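Local coordinates for protein SusD homolog (Bacteroides thetaiotaomicron, PDB 3EHM) that probably binds mucin O-glycans at the outer membrane as a SusD-like lipoprotein, helping a human gut symbiont to use these host sugars, at residues I58-Y63 with N448-W453; T454-T459 with C483-R488; G65-N70 with N268-G273. All coordinates share one frame; numbering follows the deposited sequence.

Interaction 1 (I58-Y63 with N448-W453); sequences ISSGNY and NAVEAW
Tyr-63 and Trp-453 form the aromatic part of this contact, a T-shaped pair in which the CD1-CE1 side of the tyrosine meets the face of the indole. The ring centroids, taken on the six-membered ring of the tryptophan, lie 5.3 Å apart with planes at 63°, and Tyr-63 CD1 comes within 3.8 Å of Trp-453 CE2. With its CG anti to the backbone N (chi1 178°), Trp-453 sends the indole off its helix toward the short helix 60-63. The tyrosine hydroxyl bonds to the carbonyl of Glu-78 and the indole NE1 to that of Pro-486, which holds the tip of the phenol and, close to the contact itself, the N-H side of the indole.

Close van der Waals packing makes up the rest. Ser-60 sits between the methyl of Ala-449 and the indole: its CB lies 3.5 Å from Trp-453 CE3, while its OG is 3.3 Å from Ala-449 CB and also borders Val-450. That hydroxyl is bonded to the carbonyl of Thr-55 in the preceding helix. Gly-61 brings the backbones close, its N 3.4 Å from Ala-449 CB, and a side chain at this position would press on the same methyl.

All six touching residues are buried. The arrangement is a helix-helix packing of small residues backed by an aromatic pair, joining an N-terminal helical turn to the start of helix 449-459 in the largely helical core of this SusD-like fold.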
# COMPACT_ATOMS: atom_id res chain seq x y z
N ILE A 58 10.83 3.94 3.53
CA ILE A 58 11.46 5.21 3.17
C ILE A 58 10.99 5.76 1.83
O ILE A 58 11.30 6.90 1.48
CB ILE A 58 13.00 5.10 3.19
CG1 ILE A 58 13.51 4.37 1.95
CG2 ILE A 58 13.44 4.34 4.45
CD1 ILE A 58 15.03 4.34 1.85
N SER A 59 10.23 4.96 1.09
CA SER A 59 9.71 5.40 -0.19
C SER A 59 8.22 5.74 -0.11
O SER A 59 7.86 6.81 0.39
CB SER A 59 9.95 4.31 -1.25
OG SER A 59 9.43 3.06 -0.83
N SER A 60 7.37 4.83 -0.58
CA SER A 60 5.92 5.03 -0.59
C SER A 60 5.35 5.59 0.72
O SER A 60 4.60 6.57 0.69
CB SER A 60 5.21 3.72 -0.94
OG SER A 60 5.52 2.70 -0.00
N GLY A 61 5.68 4.95 1.84
CA GLY A 61 5.17 5.40 3.13
C GLY A 61 5.65 6.79 3.51
O GLY A 61 4.99 7.52 4.25
N ASN A 62 6.83 7.14 3.02
CA ASN A 62 7.42 8.44 3.28
C ASN A 62 6.74 9.49 2.41
O ASN A 62 6.38 10.57 2.89
CB ASN A 62 8.93 8.39 3.01
CG ASN A 62 9.52 9.74 2.62
OD1 ASN A 62 9.41 10.72 3.36
ND2 ASN A 62 10.16 9.78 1.46
N TYR A 63 6.53 9.17 1.14
CA TYR A 63 5.89 10.08 0.20
C TYR A 63 4.52 10.55 0.70
O TYR A 63 4.23 11.75 0.73
CB TYR A 63 5.68 9.41 -1.16
CG TYR A 63 6.93 8.85 -1.82
CD1 TYR A 63 6.84 7.78 -2.73
CD2 TYR A 63 8.20 9.36 -1.55
CE1 TYR A 63 7.97 7.25 -3.34
CE2 TYR A 63 9.34 8.83 -2.16
CZ TYR A 63 9.22 7.77 -3.05
OH TYR A 63 10.33 7.22 -3.64
N ASN A 448 -0.10 -0.12 5.35
CA ASN A 448 0.02 -0.58 3.97
C ASN A 448 0.29 0.63 3.06
O ASN A 448 -0.61 1.13 2.38
CB ASN A 448 -1.28 -1.27 3.54
CG ASN A 448 -1.10 -2.11 2.29
OD1 ASN A 448 -0.23 -1.85 1.46
ND2 ASN A 448 -1.95 -3.13 2.15
N ALA A 449 1.55 1.07 3.06
CA ALA A 449 1.98 2.24 2.29
C ALA A 449 1.79 2.20 0.77
O ALA A 449 1.35 3.19 0.18
CB ALA A 449 3.44 2.53 2.61
N VAL A 450 2.12 1.09 0.13
CA VAL A 450 1.98 1.01 -1.32
C VAL A 450 0.54 1.25 -1.77
O VAL A 450 0.30 2.02 -2.70
CB VAL A 450 2.47 -0.35 -1.88
CG1 VAL A 450 2.27 -0.40 -3.39
CG2 VAL A 450 3.95 -0.53 -1.56
N GLU A 451 -0.41 0.59 -1.11
CA GLU A 451 -1.82 0.75 -1.48
C GLU A 451 -2.26 2.20 -1.27
O GLU A 451 -2.97 2.76 -2.10
CB GLU A 451 -2.69 -0.20 -0.65
CG GLU A 451 -4.18 -0.19 -0.99
CD GLU A 451 -4.47 -0.55 -2.44
OE1 GLU A 451 -3.68 -1.29 -3.06
OE2 GLU A 451 -5.52 -0.10 -2.96
N ALA A 452 -1.83 2.81 -0.17
CA ALA A 452 -2.20 4.19 0.12
C ALA A 452 -1.59 5.13 -0.92
O ALA A 452 -2.22 6.10 -1.34
CB ALA A 452 -1.72 4.57 1.51
N TRP A 453 -0.36 4.84 -1.33
CA TRP A 453 0.33 5.65 -2.32
C TRP A 453 -0.36 5.51 -3.68
O TRP A 453 -0.51 6.48 -4.42
CB TRP A 453 1.79 5.21 -2.42
CG TRP A 453 2.59 5.94 -3.44
CD1 TRP A 453 2.48 7.26 -3.78
CD2 TRP A 453 3.66 5.41 -4.22
NE1 TRP A 453 3.43 7.58 -4.72
CE2 TRP A 453 4.17 6.46 -5.02
CE3 TRP A 453 4.25 4.14 -4.33
CZ2 TRP A 453 5.23 6.29 -5.90
CZ3 TRP A 453 5.32 3.97 -5.22
CH2 TRP A 453 5.79 5.05 -5.99

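Interaction 2 (T454-T459 with C483-R488); sequences TEYRRT and CRVPER
This is a buried helix-to-loop contact, in which Tyr-456 and Arg-457 on the last turns of helix 449-459 pack against the irregular segment 483-488 that returns after helix 472-475. Its one direct hydrogen bond runs from Arg-457 NH1 to the carbonyl O of Glu-487, 2.9 Å long and nearly straight at 165°. The acceptor lies in the guanidinium plane, whereas the donor stands well above the carbonyl plane. A bend at chi3 (-74°) turns the arginine alongside the loop, with CD 3.6 Å from Pro-486 O, and NH1 also bonds to the carbonyl of Asp-138. Arg-457 and Glu-487 run past each other in opposite directions without pairing their charges; the carboxylate instead forms a salt bridge with Arg-526.

Tyr-456 supplies the apolar half. Its CE2 rests 3.6 Å from Val-485 CG2, and Leu-464 packs against both residues. At the far end of the ring, a water in the ring plane lies 2.7 Å from Tyr-456 OH and accepts a 2.9 Å hydrogen bond from Arg-484 N, linking the phenol to the loop backbone.

An arginine bond to a loop carbonyl, a tyrosine-valine contact and a water bridge thus hold the irregular segment 483-488 against the end of helix 449-459, a helix-loop packing in the C-terminal part of the SusD-like fold.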
# COMPACT_ATOMS: atom_id res chain seq x y z
N THR A 454 -0.80 4.30 -4.00
CA THR A 454 -1.51 4.04 -5.25
C THR A 454 -2.85 4.78 -5.25
O THR A 454 -3.21 5.43 -6.23
CB THR A 454 -1.77 2.53 -5.44
OG1 THR A 454 -0.52 1.84 -5.55
CG2 THR A 454 -2.60 2.27 -6.69
N GLU A 455 -3.58 4.69 -4.14
CA GLU A 455 -4.87 5.35 -4.05
C GLU A 455 -4.76 6.87 -4.11
O GLU A 455 -5.65 7.53 -4.65
CB GLU A 455 -5.61 4.90 -2.79
CG GLU A 455 -6.20 3.51 -2.94
CD GLU A 455 -7.25 3.45 -4.05
OE1 GLU A 455 -8.42 3.79 -3.78
OE2 GLU A 455 -6.90 3.07 -5.19
N TYR A 456 -3.69 7.43 -3.56
CA TYR A 456 -3.50 8.87 -3.61
C TYR A 456 -3.27 9.30 -5.06
O TYR A 456 -3.87 10.26 -5.54
CB TYR A 456 -2.30 9.31 -2.77
CG TYR A 456 -1.92 10.75 -3.02
CD1 TYR A 456 -2.66 11.80 -2.47
CD2 TYR A 456 -0.86 11.07 -3.88
CE1 TYR A 456 -2.35 13.13 -2.76
CE2 TYR A 456 -0.55 12.39 -4.18
CZ TYR A 456 -1.30 13.42 -3.62
OH TYR A 456 -1.01 14.73 -3.92
N ARG A 457 -2.37 8.59 -5.74
CA ARG A 457 -2.06 8.90 -7.13
C ARG A 457 -3.28 8.76 -8.03
O ARG A 457 -3.46 9.54 -8.98
CB ARG A 457 -0.94 7.98 -7.63
CG ARG A 457 0.44 8.31 -7.07
CD ARG A 457 1.46 7.28 -7.53
NE ARG A 457 1.29 6.00 -6.85
CZ ARG A 457 1.80 4.85 -7.28
NH1 ARG A 457 2.50 4.82 -8.41
NH2 ARG A 457 1.62 3.74 -6.59
N ARG A 458 -4.14 7.79 -7.74
CA ARG A 458 -5.34 7.58 -8.54
C ARG A 458 -6.40 8.66 -8.34
O ARG A 458 -6.96 9.18 -9.31
CB ARG A 458 -5.97 6.21 -8.23
CG ARG A 458 -7.31 5.97 -8.93
CD ARG A 458 -7.90 4.60 -8.58
NE ARG A 458 -8.43 4.52 -7.22
CZ ARG A 458 -9.66 4.86 -6.86
NH1 ARG A 458 -10.52 5.31 -7.77
NH2 ARG A 458 -10.05 4.73 -5.60
N THR A 459 -6.65 9.01 -7.08
CA THR A 459 -7.69 9.98 -6.73
C THR A 459 -7.26 11.40 -6.36
O THR A 459 -8.02 12.35 -6.54
CB THR A 459 -8.52 9.46 -5.54
OG1 THR A 459 -7.73 9.53 -4.35
CG2 THR A 459 -8.94 8.02 -5.78
N CYS A 483 3.57 17.76 -8.24
CA CYS A 483 3.91 16.53 -7.54
C CYS A 483 4.31 16.69 -6.08
O CYS A 483 5.27 17.39 -5.75
CB CYS A 483 5.04 15.79 -8.27
SG CYS A 483 4.56 14.99 -9.83
N ARG A 484 3.56 16.03 -5.20
CA ARG A 484 3.89 16.03 -3.78
C ARG A 484 4.46 14.64 -3.51
O ARG A 484 5.03 14.39 -2.45
CB ARG A 484 2.65 16.29 -2.92
CG ARG A 484 2.17 17.73 -3.03
CD ARG A 484 1.16 18.10 -1.96
NE ARG A 484 0.74 19.49 -2.15
CZ ARG A 484 -0.18 20.11 -1.42
NH1 ARG A 484 -0.80 19.47 -0.44
NH2 ARG A 484 -0.48 21.37 -1.70
N VAL A 485 4.32 13.75 -4.49
CA VAL A 485 4.85 12.38 -4.43
C VAL A 485 5.18 11.96 -5.86
O VAL A 485 4.65 12.51 -6.81
CB VAL A 485 3.81 11.36 -3.87
CG1 VAL A 485 3.22 11.87 -2.57
CG2 VAL A 485 2.71 11.09 -4.90
N PRO A 486 6.09 10.98 -6.03
CA PRO A 486 6.40 10.57 -7.40
C PRO A 486 5.15 9.86 -7.95
O PRO A 486 4.37 9.29 -7.19
CB PRO A 486 7.57 9.60 -7.22
CG PRO A 486 8.22 10.07 -5.94
CD PRO A 486 7.03 10.37 -5.07
N GLU A 487 4.96 9.92 -9.27
CA GLU A 487 3.81 9.26 -9.88
C GLU A 487 4.08 7.77 -10.07
O GLU A 487 3.16 6.97 -10.26
CB GLU A 487 3.50 9.89 -11.25
CG GLU A 487 3.03 11.34 -11.23
CD GLU A 487 1.65 11.53 -10.60
OE1 GLU A 487 0.89 10.54 -10.51
OE2 GLU A 487 1.33 12.68 -10.22
N ARG A 488 5.35 7.39 -10.00
CA ARG A 488 5.74 5.99 -10.20
C ARG A 488 7.24 5.85 -10.02
O ARG A 488 7.97 6.85 -10.01
CB ARG A 488 5.39 5.54 -11.62
CG ARG A 488 6.17 6.32 -12.71
CD ARG A 488 5.81 5.86 -14.13
NE ARG A 488 6.39 4.57 -14.49
CZ ARG A 488 7.62 4.39 -14.96
NH1 ARG A 488 8.43 5.43 -15.15
NH2 ARG A 488 8.06 3.17 -15.26
O HOH W 1 0.78 15.33 -5.84

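Interaction 3 (G65-N70 with N268-G273); sequences GYFGNN and NETRMG
Gly-68 and Arg-271 are the hydrogen-bonded pair at the middle of a short two-stranded antiparallel sheet, in which strand 67-69 lies beside strand 270-272. Their backbones bond in both directions: Gly-68 N to Arg-271 O at 2.9 Å and Arg-271 N to Gly-68 O at 3.0 Å. The ladder extends past the strands through Gly-273 N to Tyr-66 O and Asn-70 N to Glu-269 O. The strand directions differ by 132°, so the pair is strongly twisted.

Close CA-H...O contacts reinforce the ladder, including Phe-67 CA to Arg-271 O and Gly-273 CA to Gly-65 O, the latter 3.2 Å long. Gly-273 meets the opposite backbone so tightly that a CB would clash with it, while Gly-65 ends the preceding helix in a Schellman motif.

The side-chain packing is led by Phe-67 and Thr-270. Thr-270 CG2 lies 3.7 Å from Phe-67 CD2, and Leu-57 of helix 47-57 touches both residues. Thr-270 and Asn-69 lie on the same face of the sheet, where a water donates to Asn-69 OD1 and accepts from Thr-270 OG1; that hydroxyl also pairs with Ser-263.

Asn-70 adds a polar clasp where the strands end. Its CG is anti to the backbone N (chi1 172°), which swings the amide across to the other segment; ND2 also bonds to the carbonyl of Ser-319. A leucine in its place would probably leave the carbonyls of Asn-268 and Ser-319 without this shared donor, with only the backbone bond to Glu-269 still joining this residue to segment 268-273. In the clasp, Asn-70 ND2 meets Asn-268 O head-on at 2.8 Å, with a C=O...N angle of 174°.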
# COMPACT_ATOMS: atom_id res chain seq x y z
N GLY A 65 3.30 10.38 3.74
CA GLY A 65 3.24 10.80 5.13
C GLY A 65 2.88 9.80 6.21
O GLY A 65 2.51 10.22 7.31
N TYR A 66 2.95 8.51 5.91
CA TYR A 66 2.68 7.50 6.93
C TYR A 66 3.91 7.56 7.84
O TYR A 66 3.81 7.46 9.06
CB TYR A 66 2.64 6.09 6.33
CG TYR A 66 1.28 5.56 5.92
CD1 TYR A 66 1.15 4.26 5.44
CD2 TYR A 66 0.13 6.34 6.01
CE1 TYR A 66 -0.08 3.74 5.06
CE2 TYR A 66 -1.12 5.84 5.63
CZ TYR A 66 -1.21 4.53 5.16
OH TYR A 66 -2.42 4.01 4.79
N PHE A 67 5.07 7.74 7.20
CA PHE A 67 6.35 7.80 7.92
C PHE A 67 7.16 9.01 7.51
O PHE A 67 6.87 9.66 6.50
CB PHE A 67 7.20 6.56 7.61
CG PHE A 67 6.45 5.26 7.71
CD1 PHE A 67 6.18 4.52 6.56
CD2 PHE A 67 6.00 4.80 8.93
CE1 PHE A 67 5.46 3.33 6.64
CE2 PHE A 67 5.28 3.61 9.02
CZ PHE A 67 5.01 2.87 7.87
N GLY A 68 8.18 9.30 8.32
CA GLY A 68 9.09 10.40 8.07
C GLY A 68 10.47 9.79 8.27
O GLY A 68 10.65 8.99 9.18
N ASN A 69 11.43 10.15 7.42
CA ASN A 69 12.78 9.60 7.53
C ASN A 69 13.74 10.46 8.35
O ASN A 69 13.82 11.67 8.17
CB ASN A 69 13.42 9.42 6.14
CG ASN A 69 12.58 8.56 5.20
OD1 ASN A 69 12.11 7.48 5.57
ND2 ASN A 69 12.41 9.04 3.97
N ASN A 70 14.49 9.81 9.25
CA ASN A 70 15.49 10.50 10.06
C ASN A 70 16.80 10.31 9.29
O ASN A 70 17.77 9.75 9.80
CB ASN A 70 15.59 9.88 11.45
CG ASN A 70 16.75 10.43 12.27
OD1 ASN A 70 17.18 11.57 12.10
ND2 ASN A 70 17.26 9.61 13.20
N ASN A 268 17.19 3.54 13.27
CA ASN A 268 16.61 4.78 13.80
C ASN A 268 16.29 5.73 12.65
O ASN A 268 16.53 6.94 12.75
CB ASN A 268 17.58 5.44 14.77
CG ASN A 268 17.71 4.67 16.06
OD1 ASN A 268 18.81 4.28 16.46
ND2 ASN A 268 16.59 4.45 16.72
N GLU A 269 15.73 5.18 11.58
CA GLU A 269 15.41 5.98 10.40
C GLU A 269 13.92 6.16 10.13
O GLU A 269 13.51 7.15 9.54
CB GLU A 269 16.10 5.37 9.17
CG GLU A 269 17.63 5.31 9.32
CD GLU A 269 18.34 4.65 8.15
OE1 GLU A 269 17.84 3.62 7.64
OE2 GLU A 269 19.41 5.15 7.75
N THR A 270 13.09 5.22 10.57
CA THR A 270 11.65 5.35 10.33
C THR A 270 10.89 5.87 11.54
O THR A 270 10.92 5.29 12.62
CB THR A 270 11.04 4.01 9.88
OG1 THR A 270 11.59 3.66 8.60
CG2 THR A 270 9.52 4.12 9.75
N ARG A 271 10.18 6.98 11.33
CA ARG A 271 9.41 7.63 12.38
C ARG A 271 8.02 8.00 11.87
O ARG A 271 7.71 7.79 10.70
CB ARG A 271 10.16 8.89 12.85
CG ARG A 271 11.55 8.60 13.44
CD ARG A 271 11.42 7.94 14.80
NE ARG A 271 12.70 7.68 15.47
CZ ARG A 271 13.33 6.50 15.45
NH1 ARG A 271 12.81 5.47 14.79
NH2 ARG A 271 14.46 6.35 16.13
N MSE A 272 7.18 8.55 12.76
CA MSE A 272 5.82 8.95 12.39
C MSE A 272 5.81 10.08 11.37
O MSE A 272 6.50 11.09 11.54
CB MSE A 272 5.05 9.38 13.64
CG MSE A 272 3.60 9.78 13.38
SE MSE A 272 2.71 10.41 14.99
CE MSE A 272 3.75 12.01 15.30
N GLY A 273 5.02 9.91 10.31
CA GLY A 273 4.93 10.91 9.26
C GLY A 273 4.04 12.09 9.59
O GLY A 273 3.08 11.96 10.35
O HOH W 2 10.79 5.68 7.04

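How the interactions relate
From the N terminus, the chain passes through helix 60-63 and, after a short turn, into strand 67-69. Interaction 3 closes first, when strand 270-272 returns after about 200 residues. Interaction 1 closes the wider loop around it, bringing helix 449-459 back to segment 58-63. Interaction 2 then follows in series as a short closure, folding segment 483-488 onto the later turns of that same helix. Interactions 1 and 2 touch through Trp-453 and Tyr-63, which meet Val-485 and Pro-486; interactions 1 and 3 touch where Gly-61 O lies 3.0 Å from Phe-67 N, a probable hydrogen bond. Together the three join N-terminal, central and C-terminal parts of the fold.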